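Local coordinates for putative sugar ABC transporter, substrate-binding protein (Clostridium phytofermentans, PDB 4WZZ), which binds L-rhamnose in the cleft between its two lobes and probably serves as the sugar-capturing component of an ABC transporter, at residues A[60-65]-A[191-196]; A[66-71]-A[247-252]. One frame throughout, in Å; residues are numbered along the deposited sequence.

Contact 1: residues A[60-65]-A[191-196]; sequences IVKSAG and TNQNAW. With RAM (alpha-L-rhamnopyranose), chain B.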
loop_
_atom_site.group_PDB
_atom_site.type_symbol
_atom_site.label_atom_id
_atom_site.label_comp_id
_atom_site.label_asym_id
_atom_site.label_seq_id
_atom_site.Cartn_x
_atom_site.Cartn_y
_atom_site.Cartn_z
ATOM N N ILE A 60 12.766 -5.162 -0.373
ATOM C CA ILE A 60 12.040 -6.306 -0.879
ATOM C C ILE A 60 10.591 -5.894 -0.975
ATOM O O ILE A 60 9.922 -5.712 0.042
ATOM C CB ILE A 60 12.177 -7.515 0.056
ATOM C CG1 ILE A 60 13.650 -7.907 0.169
ATOM C CG2 ILE A 60 11.382 -8.674 -0.505
ATOM C CD1 ILE A 60 13.940 -8.954 1.258
ATOM N N VAL A 61 10.124 -5.649 -2.190
ATOM C CA VAL A 61 8.749 -5.211 -2.360
ATOM C C VAL A 61 7.822 -6.436 -2.317
ATOM O O VAL A 61 8.286 -7.546 -2.163
ATOM C CB VAL A 61 8.570 -4.419 -3.675
ATOM C CG1 VAL A 61 9.418 -3.176 -3.659
ATOM C CG2 VAL A 61 8.926 -5.266 -4.876
ATOM N N LYS A 62 6.514 -6.238 -2.443
ATOM C CA LYS A 62 5.599 -7.371 -2.378
ATOM C C LYS A 62 5.806 -8.325 -3.555
ATOM O O LYS A 62 5.798 -9.535 -3.401
ATOM C CB LYS A 62 4.149 -6.899 -2.432
ATOM C CG LYS A 62 3.531 -6.367 -1.174
ATOM C CD LYS A 62 1.993 -6.298 -1.390
ATOM C CE LYS A 62 1.274 -5.840 -0.170
ATOM N NZ LYS A 62 -0.182 -5.713 -0.447
ATOM N N SER A 63 5.946 -7.777 -4.757
ATOM C CA SER A 63 5.938 -8.614 -5.945
ATOM C C SER A 63 6.364 -7.906 -7.216
ATOM O O SER A 63 6.291 -6.681 -7.324
ATOM C CB SER A 63 4.542 -9.204 -6.173
ATOM O OG SER A 63 3.576 -8.171 -6.394
ATOM N N ALA A 64 6.785 -8.719 -8.177
ATOM C CA ALA A 64 7.046 -8.275 -9.551
ATOM C C ALA A 64 5.745 -7.920 -10.264
ATOM O O ALA A 64 4.676 -8.351 -9.860
ATOM C CB ALA A 64 7.743 -9.378 -10.316
ATOM N N GLY A 65 5.873 -7.152 -11.340
ATOM C CA GLY A 65 4.776 -6.961 -12.261
ATOM C C GLY A 65 3.780 -5.946 -11.744
ATOM O O GLY A 65 2.631 -5.946 -12.171
ATOM N N THR A 191 -0.860 -7.817 4.737
ATOM C CA THR A 191 -1.142 -7.077 5.952
ATOM C C THR A 191 -1.878 -5.789 5.692
ATOM O O THR A 191 -2.821 -5.468 6.416
ATOM C CB THR A 191 0.179 -6.762 6.701
ATOM O OG1 THR A 191 0.969 -7.951 6.716
ATOM C CG2 THR A 191 -0.110 -6.267 8.107
ATOM N N ASN A 192 -1.437 -5.023 4.693
ATOM C CA ASN A 192 -2.064 -3.724 4.479
ATOM C C ASN A 192 -3.516 -3.825 4.041
ATOM O O ASN A 192 -4.388 -3.188 4.651
ATOM C CB ASN A 192 -1.246 -2.783 3.556
ATOM C CG ASN A 192 -0.893 -3.380 2.216
ATOM O OD1 ASN A 192 -1.132 -4.554 1.933
ATOM N ND2 ASN A 192 -0.272 -2.551 1.368
ATOM N N GLN A 193 -3.819 -4.604 3.016
ATOM C CA GLN A 193 -5.232 -4.720 2.635
ATOM C C GLN A 193 -6.042 -5.254 3.785
ATOM O O GLN A 193 -7.143 -4.807 4.036
ATOM C CB GLN A 193 -5.444 -5.591 1.403
ATOM C CG GLN A 193 -5.223 -4.845 0.093
ATOM C CD GLN A 193 -3.790 -4.869 -0.396
ATOM O OE1 GLN A 193 -2.988 -5.714 -0.001
ATOM N NE2 GLN A 193 -3.481 -3.980 -1.338
ATOM N N ASN A 194 -5.510 -6.232 4.509
ATOM C CA ASN A 194 -6.294 -6.776 5.602
ATOM C C ASN A 194 -6.583 -5.715 6.679
ATOM O O ASN A 194 -7.683 -5.693 7.267
ATOM C CB ASN A 194 -5.600 -7.997 6.193
ATOM C CG ASN A 194 -5.725 -9.218 5.296
ATOM O OD1 ASN A 194 -6.545 -9.251 4.366
ATOM N ND2 ASN A 194 -4.915 -10.231 5.570
ATOM N N ALA A 195 -5.614 -4.832 6.939
ATOM C CA ALA A 195 -5.805 -3.747 7.896
ATOM C C ALA A 195 -6.832 -2.727 7.405
ATOM O O ALA A 195 -7.684 -2.257 8.187
ATOM C CB ALA A 195 -4.473 -3.073 8.228
ATOM N N TRP A 196 -6.761 -2.382 6.121
ATOM C CA TRP A 196 -7.740 -1.461 5.550
ATOM C C TRP A 196 -9.133 -2.060 5.568
ATOM O O TRP A 196 -10.112 -1.362 5.833
ATOM C CB TRP A 196 -7.354 -1.059 4.131
ATOM C CG TRP A 196 -6.039 -0.329 4.086
ATOM C CD1 TRP A 196 -5.544 0.527 5.024
ATOM C CD2 TRP A 196 -5.053 -0.416 3.061
ATOM N NE1 TRP A 196 -4.306 0.991 4.639
ATOM C CE2 TRP A 196 -3.982 0.415 3.431
ATOM C CE3 TRP A 196 -4.967 -1.132 1.866
ATOM C CZ2 TRP A 196 -2.833 0.564 2.631
ATOM C CZ3 TRP A 196 -3.853 -0.976 1.091
ATOM C CH2 TRP A 196 -2.800 -0.146 1.473
HETATM C C1 RAM B . -0.796 -2.563 -4.490
HETATM C C2 RAM B . -0.009 -3.235 -3.372
HETATM C C3 RAM B . 0.444 -2.243 -2.300
HETATM C C4 RAM B . -0.705 -1.341 -1.865
HETATM C C5 RAM B . -1.378 -0.710 -3.083
HETATM C C6 RAM B . -2.594 0.115 -2.691
HETATM O O1 RAM B . 0.073 -1.801 -5.253
HETATM O O2 RAM B . -0.858 -4.205 -2.839
HETATM O O3 RAM B . 0.981 -3.009 -1.224
HETATM O O4 RAM B . -0.217 -0.334 -0.997
HETATM O O5 RAM B . -1.797 -1.695 -3.989
#
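Lys-62 NZ is gripped by three acceptors: Asn-192 OD1, RAM O2 and, weakly, RAM O3. Asn-192 OD1 accepts from it at 2.8 Å, with the ammonium lying in the carbonyl plane on a lone pair (C=O...N angle 121°). The bond from NZ to RAM O2 is 2.9 Å. The lysine comes from the loop after strand 56-60, while Asn-192 and Gln-193 stand on the first turn of helix 191-203, so the side chain spans the interlobe cleft. It does so fully extended beyond CG, passing alongside the sugar, with CD and CE next to O3.

Each amide takes one of the hydroxyls the lysine also reaches. Asn-192 ND2 donates to RAM O3 at 2.9 Å, its amide brought round by a chi1 of 54°, which sets CG between the backbone N and the carbonyl carbon. Gln-193, bent at chi2, donates from NE2 to RAM O2 in a nearly straight bond of 3.0 Å (170° at the hydrogen); the same NE2 also serves Pro-247 O. Trp-196 meets RAM O4 at its ring edge, CH2 to O4 3.6 Å.

Asn-192 OD1 takes a further bond from Gln-193 N, from above its carbonyl plane, which helps hold the amide's rotation. With OD1 committed, ND2 turns to the sugar, and the buried ammonium is probably stabilised by the carbonyl oxygen and hydroxyls around it and, from a distance, by Asp-222 in a long, weak ion pair.

Contact 2: residues A[66-71]-A[247-252]; sequences NPYNQK and PTTVGI. With RAM (alpha-L-rhamnopyranose), chain B.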
loop_
_atom_site.group_PDB
_atom_site.type_symbol
_atom_site.label_atom_id
_atom_site.label_comp_id
_atom_site.label_asym_id
_atom_site.label_seq_id
_atom_site.Cartn_x
_atom_site.Cartn_y
_atom_site.Cartn_z
ATOM N N ASN A 66 4.208 -5.095 -10.820
ATOM C CA ASN A 66 3.313 -4.096 -10.210
ATOM C C ASN A 66 3.976 -2.723 -10.217
ATOM O O ASN A 66 4.936 -2.476 -9.492
ATOM C CB ASN A 66 2.981 -4.499 -8.764
ATOM C CG ASN A 66 2.053 -3.520 -8.092
ATOM O OD1 ASN A 66 1.791 -2.441 -8.621
ATOM N ND2 ASN A 66 1.558 -3.882 -6.915
ATOM N N PRO A 67 3.502 -1.813 -11.062
ATOM C CA PRO A 67 4.150 -0.507 -11.175
ATOM C C PRO A 67 4.227 0.268 -9.864
ATOM O O PRO A 67 5.174 1.042 -9.682
ATOM C CB PRO A 67 3.285 0.232 -12.220
ATOM C CG PRO A 67 2.572 -0.821 -12.946
ATOM C CD PRO A 67 2.421 -1.997 -12.048
ATOM N N TYR A 68 3.254 0.066 -8.970
ATOM C CA TYR A 68 3.285 0.733 -7.676
ATOM C C TYR A 68 4.561 0.329 -6.935
ATOM O O TYR A 68 5.258 1.167 -6.361
ATOM C CB TYR A 68 2.044 0.370 -6.869
ATOM C CG TYR A 68 2.104 0.790 -5.431
ATOM C CD1 TYR A 68 2.786 0.024 -4.497
ATOM C CD2 TYR A 68 1.480 1.953 -4.991
ATOM C CE1 TYR A 68 2.850 0.401 -3.160
ATOM C CE2 TYR A 68 1.559 2.343 -3.655
ATOM C CZ TYR A 68 2.240 1.561 -2.752
ATOM O OH TYR A 68 2.310 1.947 -1.426
ATOM N N ASN A 69 4.886 -0.953 -6.983
ATOM C CA ASN A 69 6.070 -1.444 -6.279
ATOM C C ASN A 69 7.360 -0.914 -6.898
ATOM O O ASN A 69 8.352 -0.681 -6.205
ATOM C CB ASN A 69 6.114 -2.972 -6.281
ATOM C CG ASN A 69 5.011 -3.601 -5.441
ATOM O OD1 ASN A 69 4.432 -2.954 -4.576
ATOM N ND2 ASN A 69 4.716 -4.860 -5.695
ATOM N N GLN A 70 7.359 -0.749 -8.212
ATOM C CA GLN A 70 8.532 -0.188 -8.879
ATOM C C GLN A 70 8.768 1.276 -8.505
ATOM O O GLN A 70 9.921 1.727 -8.403
ATOM C CB GLN A 70 8.384 -0.372 -10.389
ATOM C CG GLN A 70 8.446 -1.831 -10.726
ATOM C CD GLN A 70 7.953 -2.159 -12.135
ATOM O OE1 GLN A 70 8.352 -1.521 -13.104
ATOM N NE2 GLN A 70 7.092 -3.167 -12.245
ATOM N N LYS A 71 7.689 2.031 -8.314
ATOM C CA LYS A 71 7.829 3.437 -7.940
ATOM C C LYS A 71 8.322 3.539 -6.502
ATOM O O LYS A 71 9.126 4.409 -6.174
ATOM C CB LYS A 71 6.510 4.190 -8.141
ATOM C CG LYS A 71 6.185 4.343 -9.652
ATOM C CD LYS A 71 4.796 4.799 -9.917
ATOM C CE LYS A 71 4.387 4.569 -11.396
ATOM N NZ LYS A 71 5.389 5.105 -12.367
ATOM N N PRO A 247 -9.004 -1.881 -2.908
ATOM C CA PRO A 247 -7.880 -1.203 -2.228
ATOM C C PRO A 247 -6.530 -1.816 -2.607
ATOM O O PRO A 247 -5.747 -2.266 -1.756
ATOM C CB PRO A 247 -8.190 -1.431 -0.750
ATOM C CG PRO A 247 -8.855 -2.794 -0.764
ATOM C CD PRO A 247 -9.759 -2.729 -1.973
ATOM N N THR A 248 -6.263 -1.808 -3.910
ATOM C CA THR A 248 -5.043 -2.357 -4.489
ATOM C C THR A 248 -4.898 -1.732 -5.873
ATOM O O THR A 248 -5.866 -1.661 -6.634
ATOM C CB THR A 248 -5.077 -3.898 -4.654
ATOM O OG1 THR A 248 -4.304 -4.259 -5.806
ATOM C CG2 THR A 248 -6.509 -4.415 -4.809
ATOM N N THR A 249 -3.720 -1.206 -6.165
ATOM C CA THR A 249 -3.539 -0.524 -7.435
ATOM C C THR A 249 -3.746 -1.468 -8.615
ATOM O O THR A 249 -4.294 -1.082 -9.649
ATOM C CB THR A 249 -2.178 0.174 -7.541
ATOM O OG1 THR A 249 -1.137 -0.805 -7.522
ATOM C CG2 THR A 249 -2.003 1.198 -6.435
ATOM N N VAL A 250 -3.341 -2.720 -8.462
ATOM C CA VAL A 250 -3.515 -3.703 -9.511
ATOM C C VAL A 250 -4.996 -4.054 -9.666
ATOM O O VAL A 250 -5.539 -4.072 -10.778
ATOM C CB VAL A 250 -2.684 -4.970 -9.229
ATOM C CG1 VAL A 250 -2.987 -6.089 -10.247
ATOM C CG2 VAL A 250 -1.194 -4.631 -9.229
ATOM N N GLY A 251 -5.655 -4.330 -8.552
ATOM C CA GLY A 251 -7.052 -4.704 -8.589
ATOM C C GLY A 251 -7.953 -3.632 -9.165
ATOM O O GLY A 251 -8.863 -3.926 -9.958
ATOM N N ILE A 252 -7.722 -2.382 -8.770
ATOM C CA ILE A 252 -8.610 -1.326 -9.237
ATOM C C ILE A 252 -8.473 -1.123 -10.745
ATOM O O ILE A 252 -9.467 -0.930 -11.443
ATOM C CB ILE A 252 -8.450 -0.014 -8.447
ATOM C CG1 ILE A 252 -9.655 0.908 -8.696
ATOM C CG2 ILE A 252 -7.109 0.663 -8.751
ATOM C CD1 ILE A 252 -9.562 2.225 -7.952
HETATM C C1 RAM B . -0.796 -2.563 -4.490
HETATM C C2 RAM B . -0.009 -3.235 -3.372
HETATM C C3 RAM B . 0.444 -2.243 -2.300
HETATM C C4 RAM B . -0.705 -1.341 -1.865
HETATM C C5 RAM B . -1.378 -0.710 -3.083
HETATM C C6 RAM B . -2.594 0.115 -2.691
HETATM O O1 RAM B . 0.073 -1.801 -5.253
HETATM O O2 RAM B . -0.858 -4.205 -2.839
HETATM O O3 RAM B . 0.981 -3.009 -1.224
HETATM O O4 RAM B . -0.217 -0.334 -0.997
HETATM O O5 RAM B . -1.797 -1.695 -3.989
HETATM O O HOH W 1 -0.666 -1.064 -10.084
#
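Asn-66 and Thr-249 cross at about a right angle where two helix N-termini face each other beside the anomeric end of the sugar, in the interlobe cleft of a periplasmic-binding-protein fold. Asn-66 is the N-cap of helix 67-82. Its OD1 accepts from Tyr-68 N at 2.9 Å, and its ND2 donates to RAM O1 at 3.0 Å. A chi1 of -179° swings the amide across to the opposite helix, where Val-250 CG2 packs against its CG at 3.6 Å.

Thr-249 reaches the same anomeric hydroxyl from the other lobe: OG1 shares a 2.8 Å hydrogen bond with RAM O1, either able to donate. Its backbone N donates to RAM O5, so one residue holds both the ring oxygen and O1. Tyr-68 also crosses Thr-249 nearly perpendicularly, its CB against OG1, and turns one ring face to the sugar, with RAM C5 over the ring centre, 4.1 Å from the plane. The phenol hydroxyl is anchored by Asp-143 and Trp-297.

Thr-248, the N-cap of helix 249-261, accepts from Gly-251 N through OG1, which also bonds Asp-222. A water bridges the two segments, 2.6 Å from Thr-249 OG1 and donating to Asn-66 OD1 at 3.2 Å.

How the contacts relate
Both contacts are buried and join the same two lobes, directly and through the bound rhamnose, their centres about 9 Å apart. Segments 60-65 and 66-71 follow one another along the first lobe, from the end of strand 56-60 into helix 67-82, whereas 191-196 and 247-252 begin two separate helices of the other. Contact 1 reads O2 and O3 with a charged amine and two amides; contact 2 handles the anomeric end with an amide, a hydroxyl and a backbone N-H, and adds an aromatic face and a bridging water. The two also touch directly within the first lobe, where Ser-63 O and Asn-69 ND2 form a probable hydrogen bond.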